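Local coordinates for protein transcriptional regulator, IclR family (Ruegeria sp. TM1040, PDB 3R4K) that probably binds DNA through an N-terminal helix-turn-helix domain and regulates transcription, perhaps in response to a small-molecule effector sensed by its C-terminal domain, at residues T97-L102 against V123-A128. Sequence-based numbering, arbitrary orientation.
Sequences TTHLSL and VMMEDA
The imidazole ring of H99 receives the selenium of M125 over one face, while ND1 makes a weak hydrogen bond to S110 OG on the adjacent strand 107-114. M125 is a selenomethionine, and its SE stands 3.8 Å from the ring centroid, 24° off the normal. It is displaced toward the rim on the side of CG and CD2, so that SE lies 3.6 Å from both H99 CG and H99 CD2. This is the Met-aromatic interaction in its face-on form, with the two side chains meeting at about a right angle. Bends at chi2 and chi3 fold the M125 chain back so that selenium, rather than the terminal methyl, meets the ring. On the way, M125 CG passes T97 CG2 at 3.8 Å. The setting is the GAF-like (profilin-like) C-terminal domain of IclR regulators, where strand 97-104 is central in a six-stranded antiparallel sheet and the loop leading to strand 129-131, the outermost on that side within the chain, runs over one of its faces. Polar bonds join the loop to the start of the strand. T97 OG1 donates to V123 O at 2.8 Å, in the carbonyl plane and on a lone pair, with a C=O...OG1 angle of 133°; the hydroxyl reaches it by lying anti to the T97 carbonyl carbon. Alongside, a water accepts from both backbone amides, 3.0 Å from T97 N and 3.1 Å from V123 N. Farther along the loop, Y115 OH bonds to M125 N, and D127 OD1 to H113 ND1.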
ATOM      1  N   THR A  97      27.965  11.437  -3.366  1.00 33.42           N
ATOM      2  CA  THR A  97      27.129  10.342  -3.852  1.00 30.97           C
ATOM      3  C   THR A  97      26.065  10.028  -2.822  1.00 33.27           C
ATOM      4  O   THR A  97      26.377   9.889  -1.640  1.00 35.11           O
ATOM      5  CB  THR A  97      28.009   9.111  -4.144  1.00 33.14           C
ATOM      6  OG1 THR A  97      28.977   9.488  -5.130  1.00 29.07           O
ATOM      7  CG2 THR A  97      27.190   7.876  -4.612  1.00 25.84           C
ATOM      8  N   THR A  98      24.818   9.904  -3.272  1.00 26.73           N
ATOM      9  CA  THR A  98      23.697   9.560  -2.402  1.00 25.98           C
ATOM     10  C   THR A  98      23.112   8.223  -2.854  1.00 28.52           C
ATOM     11  O   THR A  98      23.184   7.901  -4.036  1.00 27.13           O
ATOM     12  CB  THR A  98      22.659  10.684  -2.387  1.00 32.57           C
ATOM     13  OG1 THR A  98      22.218  10.912  -3.722  1.00 32.63           O
ATOM     14  CG2 THR A  98      23.207  11.982  -1.804  1.00 36.07           C
ATOM     15  N   HIS A  99      22.570   7.434  -1.926  1.00 25.81           N
ATOM     16  CA  HIS A  99      21.965   6.163  -2.297  1.00 26.65           C
ATOM     17  C   HIS A  99      20.862   5.732  -1.343  1.00 31.19           C
ATOM     18  O   HIS A  99      20.894   6.032  -0.147  1.00 32.95           O
ATOM     19  CB  HIS A  99      23.000   5.032  -2.473  1.00 28.75           C
ATOM     20  CG  HIS A  99      23.810   4.695  -1.268  1.00 33.87           C
ATOM     21  ND1 HIS A  99      23.584   3.527  -0.550  1.00 36.99           N
ATOM     22  CD2 HIS A  99      24.880   5.339  -0.740  1.00 37.14           C
ATOM     23  CE1 HIS A  99      24.487   3.524   0.418  1.00 38.05           C
ATOM     24  NE2 HIS A  99      25.295   4.595   0.340  1.00 38.56           N
ATOM     25  N   LEU A 100      19.863   5.048  -1.906  1.00 26.01           N
ATOM     26  CA  LEU A 100      18.741   4.480  -1.183  1.00 24.90           C
ATOM     27  C   LEU A 100      18.903   2.972  -1.164  1.00 31.25           C
ATOM     28  O   LEU A 100      19.085   2.340  -2.207  1.00 30.79           O
ATOM     29  CB  LEU A 100      17.383   4.894  -1.802  1.00 23.42           C
ATOM     30  CG  LEU A 100      16.108   4.276  -1.180  1.00 26.06           C
ATOM     31  CD1 LEU A 100      15.882   4.739   0.277  1.00 23.82           C
ATOM     32  CD2 LEU A 100      14.882   4.520  -2.081  1.00 28.38           C
ATOM     33  N   SER A 101      18.881   2.400   0.033  1.00 30.77           N
ATOM     34  CA  SER A 101      18.969   0.954   0.199  1.00 31.54           C
ATOM     35  C   SER A 101      17.672   0.474   0.835  1.00 36.30           C
ATOM     36  O   SER A 101      17.068   1.190   1.657  1.00 33.84           O
ATOM     37  CB  SER A 101      20.198   0.555   1.009  1.00 34.86           C
ATOM     38  OG  SER A 101      20.195   1.169   2.284  1.00 47.16           O
ATOM     39  N   LEU A 102      17.191  -0.696   0.383  1.00 34.20           N
ATOM     40  CA  LEU A 102      15.927  -1.235   0.880  1.00 34.48           C
ATOM     41  C   LEU A 102      16.083  -2.628   1.417  1.00 40.73           C
ATOM     42  O   LEU A 102      16.888  -3.409   0.914  1.00 38.64           O
ATOM     43  CB  LEU A 102      14.850  -1.251  -0.220  1.00 33.51           C
ATOM     44  CG  LEU A 102      14.410   0.074  -0.807  1.00 38.52           C
ATOM     45  CD1 LEU A 102      13.562  -0.157  -2.050  1.00 39.35           C
ATOM     46  CD2 LEU A 102      13.646   0.914   0.209  1.00 41.82           C
ATOM     47  N   VAL A 123      32.401   8.636  -4.783  1.00 28.06           N
ATOM     48  CA  VAL A 123      32.213   7.284  -4.279  1.00 28.48           C
ATOM     49  C   VAL A 123      31.333   6.593  -5.334  1.00 35.91           C
ATOM     50  O   VAL A 123      30.198   7.026  -5.570  1.00 35.32           O
ATOM     51  CB  VAL A 123      31.616   7.220  -2.853  1.00 31.84           C
ATOM     52  CG1 VAL A 123      31.439   5.770  -2.417  1.00 31.46           C
ATOM     53  CG2 VAL A 123      32.476   7.979  -1.857  1.00 32.89           C
HETATM   54  N   MSE A 124      31.877   5.595  -6.031  1.00 35.82           N
HETATM   55  CA  MSE A 124      31.131   4.912  -7.076  1.00 37.11           C
HETATM   56  C   MSE A 124      30.354   3.705  -6.523  1.00 41.56           C
HETATM   57  O   MSE A 124      30.799   3.044  -5.591  1.00 40.77           O
HETATM   58  CB  MSE A 124      32.048   4.499  -8.214  1.00 40.61           C
HETATM   59  CG  MSE A 124      31.409   3.463  -9.118  1.00 49.66           C
HETATM   60 SE   MSE A 124      32.356   3.060 -10.733  0.75 60.28          SE
HETATM   61  CE  MSE A 124      32.401   1.044 -10.549  1.00 57.50           C
HETATM   62  N   MSE A 125      29.160   3.459  -7.102  1.00 40.08           N
HETATM   63  CA  MSE A 125      28.243   2.388  -6.739  1.00 40.66           C
HETATM   64  C   MSE A 125      27.738   1.614  -7.935  1.00 51.78           C
HETATM   65  O   MSE A 125      27.860   2.037  -9.094  1.00 51.15           O
HETATM   66  CB  MSE A 125      27.013   2.960  -6.040  1.00 41.60           C
HETATM   67  CG  MSE A 125      27.324   4.067  -5.107  1.00 47.74           C
HETATM   68 SE   MSE A 125      26.525   3.731  -3.455  0.75 55.09          SE
HETATM   69  CE  MSE A 125      27.421   2.035  -2.861  1.00 52.79           C
ATOM     70  N   GLU A 126      27.086   0.500  -7.612  1.00 53.82           N
ATOM     71  CA  GLU A 126      26.373  -0.383  -8.516  1.00 55.43           C
ATOM     72  C   GLU A 126      25.083  -0.738  -7.816  1.00 60.56           C
ATOM     73  O   GLU A 126      25.083  -0.941  -6.586  1.00 61.24           O
ATOM     74  CB  GLU A 126      27.205  -1.624  -8.861  1.00 58.21           C
ATOM     75  CG  GLU A 126      27.013  -2.099 -10.288  1.00 70.34           C
ATOM     76  CD  GLU A 126      27.836  -3.319 -10.644  1.00 93.10           C
ATOM     77  OE1 GLU A 126      27.232  -4.355 -11.004  1.00 82.97           O
ATOM     78  OE2 GLU A 126      29.085  -3.239 -10.574  1.00 91.26           O
ATOM     79  N   ASP A 127      23.965  -0.736  -8.552  1.00 55.95           N
ATOM     80  CA  ASP A 127      22.700  -1.083  -7.909  1.00 55.04           C
ATOM     81  C   ASP A 127      22.665  -2.589  -7.666  1.00 58.38           C
ATOM     82  O   ASP A 127      23.354  -3.343  -8.362  1.00 59.27           O
ATOM     83  CB  ASP A 127      21.498  -0.577  -8.719  1.00 56.27           C
ATOM     84  CG  ASP A 127      21.338   0.934  -8.658  1.00 63.50           C
ATOM     85  OD1 ASP A 127      21.695   1.537  -7.602  1.00 63.78           O
ATOM     86  OD2 ASP A 127      20.851   1.518  -9.654  1.00 66.86           O
ATOM     87  N   ALA A 128      21.929  -2.998  -6.624  1.00 54.56           N
ATOM     88  CA  ALA A 128      21.757  -4.366  -6.113  1.00 56.00           C
ATOM     89  C   ALA A 128      22.985  -4.810  -5.281  1.00 59.94           C
ATOM     90  O   ALA A 128      23.145  -6.003  -5.001  1.00 62.89           O
ATOM     91  CB  ALA A 128      21.465  -5.362  -7.237  1.00 57.77           C
TER
HETATM   92  O   HOH W   1      30.907  10.860  -3.131  1.00 38.22           O